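PDB 5J6Q: cell wall binding protein cwp8 from Peptoclostridium difficile, which probably anchors to the clostridial cell wall through three CWB2 modules, as a component of the S-layer at the cell surface. Local coordinates for residues A[63-77]-A[172-184]. Sequence-based numbering, arbitrary orientation.
Sequences LTEGQSLKVTIQDKG and IDSKELHTVTVKN
With CG trans to the backbone N in both Asn184 (chi1 173°) and Gln74 (chi1 177°), each amide reaches a backbone carbonyl of the other segment just outside the strands, one at either end of an antiparallel pair inside a mixed five-stranded sheet. Strands 68-75 and 178-183 are flanked by strands 41-45 and 5-8 respectively. Paired backbone bonds at Leu69–Val182, Val71–Val180 and Ile73–His178 fix the register; Val71 N to Val180 O measures 2.8 Å.

On one face Leu69 and Val182 lie side by side, CD1 of Leu69 being 3.8 Å from CB of Val182, and helix 53-61 packs over this face through Leu56 and Ile60. The other face carries Thr72, whose CB meets CD2 of Leu177 at 3.5 Å, while its CG2 runs beside Thr179 OG1.

Around the type II turn Thr64-Gln67, Asn184 is held three times: its N binds Gln67 O, its O accepts from Gly66 N, and ND2 donates to Leu63 O at 3.0 Å. That last donor stands 39° out of the carbonyl plane, although the acceptor lies in the Asn184 amide plane.

At the C-terminal end of strand 68-75, Lys175 N bonds to Asp75 O, and a water bridges Asp75 N and Glu176 O. The extended Gln74 chain delivers NE2 to Lys175 O at 2.7 Å, with that oxygen close to the Gln74 amide plane.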
ATOM      1  N   LEU A  63     -10.103  14.644 -24.120  1.00 51.82           N
ATOM      2  CA  LEU A  63     -10.478  14.227 -22.773  1.00 54.92           C
ATOM      3  C   LEU A  63      -9.811  15.102 -21.663  1.00 50.17           C
ATOM      4  O   LEU A  63      -8.575  15.222 -21.652  1.00 42.72           O
ATOM      5  CB  LEU A  63     -10.040  12.786 -22.574  1.00 52.14           C
ATOM      6  CG  LEU A  63     -10.884  11.774 -23.230  1.00 49.65           C
ATOM      7  CD1 LEU A  63     -10.219  10.406 -22.938  1.00 44.65           C
ATOM      8  CD2 LEU A  63     -12.376  11.824 -22.688  1.00 44.31           C
ATOM      9  N   THR A  64     -10.616  15.814 -20.779  1.00 46.52           N
ATOM     10  CA  THR A  64      -9.892  16.523 -19.701  1.00 47.51           C
ATOM     11  C   THR A  64      -9.566  15.548 -18.510  1.00 51.96           C
ATOM     12  O   THR A  64      -9.980  14.381 -18.521  1.00 52.18           O
ATOM     13  CB  THR A  64     -10.611  17.748 -19.149  1.00 49.55           C
ATOM     14  OG1 THR A  64     -11.937  17.394 -18.753  1.00 50.76           O
ATOM     15  CG2 THR A  64     -10.611  18.850 -20.125  1.00 52.63           C
ATOM     16  N   GLU A  65      -8.785  16.038 -17.484  1.00 56.65           N
ATOM     17  CA  GLU A  65      -8.394  15.247 -16.311  1.00 59.07           C
ATOM     18  C   GLU A  65      -9.545  14.501 -15.707  1.00 57.84           C
ATOM     19  O   GLU A  65     -10.576  15.102 -15.420  1.00 58.62           O
ATOM     20  CB  GLU A  65      -7.773  16.148 -15.237  1.00 67.78           C
ATOM     21  CG  GLU A  65      -6.471  16.791 -15.695  1.00 78.86           C
ATOM     22  CD  GLU A  65      -6.260  18.144 -15.051  1.00 94.85           C
ATOM     23  OE1 GLU A  65      -5.291  18.263 -14.257  1.00 99.06           O
ATOM     24  OE2 GLU A  65      -7.069  19.079 -15.337  1.00 97.62           O
ATOM     25  N   GLY A  66      -9.402  13.198 -15.554  1.00 55.36           N
ATOM     26  CA  GLY A  66     -10.482  12.427 -14.950  1.00 60.59           C
ATOM     27  C   GLY A  66     -11.469  11.831 -15.940  1.00 63.55           C
ATOM     28  O   GLY A  66     -11.991  10.739 -15.726  1.00 65.81           O
ATOM     29  N   GLN A  67     -11.723  12.546 -17.049  1.00 62.06           N
ATOM     30  CA  GLN A  67     -12.678  12.074 -18.072  1.00 56.71           C
ATOM     31  C   GLN A  67     -12.216  10.802 -18.763  1.00 49.77           C
ATOM     32  O   GLN A  67     -11.020  10.553 -18.947  1.00 49.38           O
ATOM     33  CB  GLN A  67     -12.897  13.183 -19.124  1.00 55.68           C
ATOM     34  CG  GLN A  67     -13.719  14.349 -18.568  1.00 64.27           C
ATOM     35  CD  GLN A  67     -14.241  15.222 -19.694  1.00 71.82           C
ATOM     36  OE1 GLN A  67     -13.496  15.595 -20.637  1.00 70.84           O
ATOM     37  NE2 GLN A  67     -15.527  15.557 -19.631  1.00 71.12           N
ATOM     38  N   SER A  68     -13.150  10.020 -19.185  1.00 46.74           N
ATOM     39  CA  SER A  68     -12.819   8.796 -19.872  1.00 46.45           C
ATOM     40  C   SER A  68     -13.833   8.564 -21.013  1.00 45.75           C
ATOM     41  O   SER A  68     -14.873   9.258 -21.072  1.00 40.99           O
ATOM     42  CB  SER A  68     -12.801   7.653 -18.848  1.00 43.37           C
ATOM     43  OG  SER A  68     -14.082   7.135 -18.530  1.00 50.89           O
ATOM     44  N   LEU A  69     -13.538   7.596 -21.937  1.00 39.62           N
ATOM     45  CA  LEU A  69     -14.489   7.273 -22.993  1.00 38.68           C
ATOM     46  C   LEU A  69     -14.282   5.792 -23.260  1.00 41.51           C
ATOM     47  O   LEU A  69     -13.210   5.256 -22.894  1.00 41.97           O
ATOM     48  CB  LEU A  69     -14.248   8.108 -24.294  1.00 38.56           C
ATOM     49  CG  LEU A  69     -12.782   8.053 -24.848  1.00 36.65           C
ATOM     50  CD1 LEU A  69     -12.430   6.692 -25.465  1.00 34.38           C
ATOM     51  CD2 LEU A  69     -12.593   9.179 -25.977  1.00 36.67           C
ATOM     52  N   LYS A  70     -15.221   5.129 -23.870  1.00 43.00           N
ATOM     53  CA  LYS A  70     -14.956   3.709 -24.146  1.00 48.24           C
ATOM     54  C   LYS A  70     -14.941   3.444 -25.645  1.00 44.24           C
ATOM     55  O   LYS A  70     -15.714   4.049 -26.343  1.00 41.42           O
ATOM     56  CB  LYS A  70     -16.080   2.777 -23.580  1.00 51.26           C
ATOM     57  CG  LYS A  70     -16.376   2.873 -22.060  1.00 64.22           C
ATOM     58  CD  LYS A  70     -17.844   2.373 -21.756  1.00 72.05           C
ATOM     59  CE  LYS A  70     -18.269   2.524 -20.296  1.00 80.84           C
ATOM     60  NZ  LYS A  70     -19.748   2.277 -20.109  1.00 90.71           N
ATOM     61  N   VAL A  71     -14.071   2.536 -26.107  1.00 44.83           N
ATOM     62  CA  VAL A  71     -14.049   2.077 -27.479  1.00 40.15           C
ATOM     63  C   VAL A  71     -14.575   0.692 -27.550  1.00 39.85           C
ATOM     64  O   VAL A  71     -14.031  -0.191 -26.915  1.00 42.53           O
ATOM     65  CB  VAL A  71     -12.656   2.076 -28.072  1.00 38.57           C
ATOM     66  CG1 VAL A  71     -12.746   1.670 -29.551  1.00 36.47           C
ATOM     67  CG2 VAL A  71     -12.003   3.428 -27.919  1.00 31.86           C
ATOM     68  N   THR A  72     -15.624   0.462 -28.306  1.00 39.52           N
ATOM     69  CA  THR A  72     -16.081  -0.883 -28.392  1.00 40.75           C
ATOM     70  C   THR A  72     -15.752  -1.358 -29.821  1.00 45.09           C
ATOM     71  O   THR A  72     -15.905  -0.615 -30.823  1.00 41.28           O
ATOM     72  CB  THR A  72     -17.624  -1.024 -28.071  1.00 44.93           C
ATOM     73  OG1 THR A  72     -18.354  -0.334 -29.071  1.00 45.07           O
ATOM     74  CG2 THR A  72     -17.979  -0.524 -26.643  1.00 44.30           C
ATOM     75  N   ILE A  73     -15.233  -2.600 -29.882  1.00 46.12           N
ATOM     76  CA  ILE A  73     -14.866  -3.275 -31.103  1.00 42.55           C
ATOM     77  C   ILE A  73     -15.637  -4.553 -31.080  1.00 45.77           C
ATOM     78  O   ILE A  73     -15.601  -5.287 -30.082  1.00 46.48           O
ATOM     79  CB  ILE A  73     -13.320  -3.637 -31.219  1.00 43.94           C
ATOM     80  CG1 ILE A  73     -12.472  -2.436 -31.092  1.00 48.10           C
ATOM     81  CG2 ILE A  73     -13.070  -4.398 -32.552  1.00 46.21           C
ATOM     82  CD1 ILE A  73     -12.000  -2.241 -29.651  1.00 58.04           C
ATOM     83  N   GLN A  74     -16.341  -4.859 -32.147  1.00 51.52           N
ATOM     84  CA  GLN A  74     -17.003  -6.150 -32.196  1.00 56.74           C
ATOM     85  C   GLN A  74     -16.963  -6.776 -33.606  1.00 59.64           C
ATOM     86  O   GLN A  74     -17.426  -6.186 -34.586  1.00 61.70           O
ATOM     87  CB  GLN A  74     -18.436  -6.063 -31.738  1.00 56.27           C
ATOM     88  CG  GLN A  74     -19.142  -7.414 -31.874  1.00 51.38           C
ATOM     89  CD  GLN A  74     -20.554  -7.351 -31.330  1.00 60.81           C
ATOM     90  OE1 GLN A  74     -21.176  -6.285 -31.263  1.00 61.96           O
ATOM     91  NE2 GLN A  74     -21.128  -8.525 -31.003  1.00 66.45           N
ATOM     92  N   ASP A  75     -16.398  -7.965 -33.693  1.00 56.42           N
ATOM     93  CA  ASP A  75     -16.326  -8.631 -34.975  1.00 54.46           C
ATOM     94  C   ASP A  75     -17.713  -9.068 -35.401  1.00 52.80           C
ATOM     95  O   ASP A  75     -18.425  -9.697 -34.616  1.00 56.07           O
ATOM     96  CB  ASP A  75     -15.384  -9.804 -34.814  1.00 55.18           C
ATOM     97  CG  ASP A  75     -15.202 -10.682 -36.019  1.00 50.68           C
ATOM     98  OD1 ASP A  75     -15.968 -10.545 -36.982  1.00 46.50           O
ATOM     99  OD2 ASP A  75     -14.309 -11.495 -35.991  1.00 51.52           O
ATOM    100  N   LYS A  76     -18.132  -8.730 -36.605  1.00 50.89           N
ATOM    101  CA  LYS A  76     -19.480  -9.126 -37.047  1.00 52.19           C
ATOM    102  C   LYS A  76     -19.496 -10.585 -37.584  1.00 58.39           C
ATOM    103  O   LYS A  76     -20.513 -11.006 -38.108  1.00 60.50           O
ATOM    104  CB  LYS A  76     -19.975  -8.196 -38.158  1.00 54.64           C
ATOM    105  CG  LYS A  76     -19.924  -6.685 -37.789  1.00 55.35           C
ATOM    106  CD  LYS A  76     -20.481  -5.885 -38.987  1.00 54.79           C
ATOM    107  CE  LYS A  76     -20.314  -4.374 -38.859  1.00 58.13           C
ATOM    108  NZ  LYS A  76     -20.069  -3.787 -40.182  1.00 53.17           N
ATOM    109  N   GLY A  77     -18.370 -11.316 -37.413  1.00 58.69           N
ATOM    110  CA  GLY A  77     -18.226 -12.671 -37.895  1.00 61.26           C
ATOM    111  C   GLY A  77     -17.697 -12.724 -39.321  1.00 58.12           C
ATOM    112  O   GLY A  77     -18.409 -12.432 -40.284  1.00 57.59           O
ATOM    113  N   ILE A 172     -22.156 -15.818 -40.284  1.00 69.43           N
ATOM    114  CA  ILE A 172     -21.215 -16.059 -39.213  1.00 69.34           C
ATOM    115  C   ILE A 172     -21.613 -15.063 -38.167  1.00 72.51           C
ATOM    116  O   ILE A 172     -21.359 -13.880 -38.356  1.00 76.45           O
ATOM    117  CB  ILE A 172     -19.766 -15.841 -39.685  1.00 65.02           C
ATOM    118  CG1 ILE A 172     -19.452 -16.756 -40.872  1.00 61.88           C
ATOM    119  CG2 ILE A 172     -18.818 -16.068 -38.549  1.00 53.34           C
ATOM    120  CD1 ILE A 172     -18.075 -16.451 -41.421  1.00 64.69           C
ATOM    121  N   ASP A 173     -22.249 -15.510 -37.064  1.00 77.86           N
ATOM    122  CA  ASP A 173     -22.742 -14.596 -36.017  1.00 82.34           C
ATOM    123  C   ASP A 173     -21.694 -13.654 -35.441  1.00 78.83           C
ATOM    124  O   ASP A 173     -20.522 -13.998 -35.377  1.00 75.48           O
ATOM    125  CB  ASP A 173     -23.340 -15.391 -34.845  1.00 86.99           C
ATOM    126  CG  ASP A 173     -24.504 -16.281 -35.225  1.00 94.59           C
ATOM    127  OD1 ASP A 173     -25.318 -15.870 -36.096  1.00 96.58           O
ATOM    128  OD2 ASP A 173     -24.605 -17.382 -34.661  1.00 97.72           O
ATOM    129  N   SER A 174     -22.116 -12.462 -34.998  1.00 78.06           N
ATOM    130  CA  SER A 174     -21.168 -11.536 -34.414  1.00 79.71           C
ATOM    131  C   SER A 174     -20.504 -12.215 -33.236  1.00 78.00           C
ATOM    132  O   SER A 174     -21.084 -13.066 -32.582  1.00 77.69           O
ATOM    133  CB  SER A 174     -21.842 -10.230 -33.983  1.00 83.03           C
ATOM    134  OG  SER A 174     -22.708 -10.371 -32.866  1.00 89.45           O
ATOM    135  N   LYS A 175     -19.270 -11.872 -32.997  1.00 77.94           N
ATOM    136  CA  LYS A 175     -18.510 -12.426 -31.903  1.00 78.26           C
ATOM    137  C   LYS A 175     -18.730 -11.519 -30.730  1.00 80.69           C
ATOM    138  O   LYS A 175     -19.764 -10.831 -30.686  1.00 79.96           O
ATOM    139  CB  LYS A 175     -17.025 -12.549 -32.270  1.00 85.30           C
ATOM    140  CG  LYS A 175     -16.791 -13.623 -33.336  1.00 94.67           C
ATOM    141  CD  LYS A 175     -15.333 -13.687 -33.790  1.00103.97           C
ATOM    142  CE  LYS A 175     -15.209 -14.390 -35.132  1.00107.59           C
ATOM    143  NZ  LYS A 175     -13.792 -14.482 -35.605  1.00109.50           N
ATOM    144  N   GLU A 176     -17.784 -11.439 -29.803  1.00 79.90           N
ATOM    145  CA  GLU A 176     -18.104 -10.657 -28.624  1.00 79.27           C
ATOM    146  C   GLU A 176     -17.502  -9.265 -28.510  1.00 75.53           C
ATOM    147  O   GLU A 176     -16.322  -9.054 -28.753  1.00 73.89           O
ATOM    148  CB  GLU A 176     -17.736 -11.487 -27.381  1.00 82.60           C
ATOM    149  CG  GLU A 176     -18.705 -12.641 -27.166  1.00 94.99           C
ATOM    150  CD  GLU A 176     -19.520 -12.493 -25.892  1.00107.16           C
ATOM    151  OE1 GLU A 176     -19.698 -11.351 -25.411  1.00112.75           O
ATOM    152  OE2 GLU A 176     -19.982 -13.526 -25.377  1.00111.54           O
ATOM    153  N   LEU A 177     -18.354  -8.337 -28.082  1.00 71.63           N
ATOM    154  CA  LEU A 177     -18.087  -6.907 -27.812  1.00 72.44           C
ATOM    155  C   LEU A 177     -16.940  -6.725 -26.812  1.00 70.50           C
ATOM    156  O   LEU A 177     -17.155  -7.055 -25.647  1.00 69.21           O
ATOM    157  CB  LEU A 177     -19.395  -6.360 -27.187  1.00 69.84           C
ATOM    158  CG  LEU A 177     -19.602  -4.850 -26.946  1.00 61.17           C
ATOM    159  CD1 LEU A 177     -18.659  -4.366 -25.869  1.00 55.10           C
ATOM    160  CD2 LEU A 177     -19.487  -4.021 -28.187  1.00 56.98           C
ATOM    161  N   HIS A 178     -15.741  -6.230 -27.242  1.00 66.27           N
ATOM    162  CA  HIS A 178     -14.610  -5.953 -26.330  1.00 61.50           C
ATOM    163  C   HIS A 178     -14.576  -4.411 -26.056  1.00 58.96           C
ATOM    164  O   HIS A 178     -14.845  -3.635 -26.966  1.00 55.72           O
ATOM    165  CB  HIS A 178     -13.231  -6.374 -26.904  1.00 65.14           C
ATOM    166  CG  HIS A 178     -13.150  -7.812 -27.292  1.00 83.09           C
ATOM    167  ND1 HIS A 178     -13.374  -8.247 -28.584  1.00 93.93           N
ATOM    168  CD2 HIS A 178     -12.853  -8.914 -26.558  1.00 91.22           C
ATOM    169  CE1 HIS A 178     -13.215  -9.562 -28.607  1.00100.29           C
ATOM    170  NE2 HIS A 178     -12.901  -9.992 -27.403  1.00 99.63           N
ATOM    171  N   THR A 179     -14.214  -3.979 -24.843  1.00 54.09           N
ATOM    172  CA  THR A 179     -14.240  -2.583 -24.508  1.00 52.21           C
ATOM    173  C   THR A 179     -12.969  -2.145 -23.964  1.00 54.84           C
ATOM    174  O   THR A 179     -12.397  -2.795 -23.064  1.00 55.82           O
ATOM    175  CB  THR A 179     -15.325  -2.297 -23.456  1.00 49.13           C
ATOM    176  OG1 THR A 179     -16.566  -2.604 -24.060  1.00 47.93           O
ATOM    177  CG2 THR A 179     -15.310  -0.816 -22.990  1.00 46.25           C
ATOM    178  N   VAL A 180     -12.513  -1.028 -24.480  1.00 48.42           N
ATOM    179  CA  VAL A 180     -11.291  -0.515 -23.992  1.00 45.27           C
ATOM    180  C   VAL A 180     -11.655   0.836 -23.456  1.00 46.44           C
ATOM    181  O   VAL A 180     -12.237   1.689 -24.166  1.00 43.89           O
ATOM    182  CB  VAL A 180     -10.244  -0.410 -25.143  1.00 52.53           C
ATOM    183  CG1 VAL A 180      -8.936   0.163 -24.613  1.00 48.45           C
ATOM    184  CG2 VAL A 180     -10.041  -1.779 -25.817  1.00 50.67           C
ATOM    185  N   THR A 181     -11.291   1.080 -22.257  1.00 43.95           N
ATOM    186  CA  THR A 181     -11.651   2.361 -21.671  1.00 45.64           C
ATOM    187  C   THR A 181     -10.468   3.144 -21.735  1.00 45.64           C
ATOM    188  O   THR A 181      -9.406   2.585 -21.447  1.00 45.68           O
ATOM    189  CB  THR A 181     -12.133   2.121 -20.218  1.00 47.03           C
ATOM    190  OG1 THR A 181     -13.248   1.198 -20.309  1.00 45.06           O
ATOM    191  CG2 THR A 181     -12.498   3.410 -19.515  1.00 44.33           C
ATOM    192  N   VAL A 182     -10.583   4.420 -22.142  1.00 45.05           N
ATOM    193  CA  VAL A 182      -9.404   5.270 -22.241  1.00 49.45           C
ATOM    194  C   VAL A 182      -9.591   6.381 -21.273  1.00 53.19           C
ATOM    195  O   VAL A 182     -10.645   7.036 -21.335  1.00 51.84           O
ATOM    196  CB  VAL A 182      -9.167   5.842 -23.695  1.00 48.43           C
ATOM    197  CG1 VAL A 182      -8.045   6.849 -23.655  1.00 39.86           C
ATOM    198  CG2 VAL A 182      -8.791   4.709 -24.669  1.00 46.41           C
ATOM    199  N   LYS A 183      -8.568   6.620 -20.384  1.00 52.16           N
ATOM    200  CA  LYS A 183      -8.698   7.628 -19.335  1.00 49.81           C
ATOM    201  C   LYS A 183      -7.605   8.625 -19.321  1.00 48.77           C
ATOM    202  O   LYS A 183      -6.432   8.247 -19.430  1.00 46.68           O
ATOM    203  CB  LYS A 183      -8.652   6.989 -17.902  1.00 53.59           C
ATOM    204  CG  LYS A 183      -9.502   5.778 -17.659  1.00 57.75           C
ATOM    205  CD  LYS A 183      -9.485   5.456 -16.119  1.00 62.92           C
ATOM    206  CE  LYS A 183     -10.344   4.271 -15.726  1.00 63.47           C
ATOM    207  NZ  LYS A 183     -10.059   3.791 -14.319  1.00 67.30           N
ATOM    208  N   ASN A 184      -7.939   9.905 -19.181  1.00 47.60           N
ATOM    209  CA  ASN A 184      -6.839  10.832 -19.035  1.00 49.35           C
ATOM    210  C   ASN A 184      -6.522  10.835 -17.490  1.00 54.67           C
ATOM    211  O   ASN A 184      -7.109  11.567 -16.699  1.00 57.30           O
ATOM    212  CB  ASN A 184      -7.211  12.162 -19.555  1.00 50.62           C
ATOM    213  CG  ASN A 184      -6.196  13.229 -19.292  1.00 54.77           C
ATOM    214  OD1 ASN A 184      -5.217  13.015 -18.576  1.00 57.97           O
ATOM    215  ND2 ASN A 184      -6.369  14.444 -19.829  1.00 55.58           N
TER
HETATM  216  O   HOH W   1     -15.623  -9.365 -31.174  1.00 56.93           O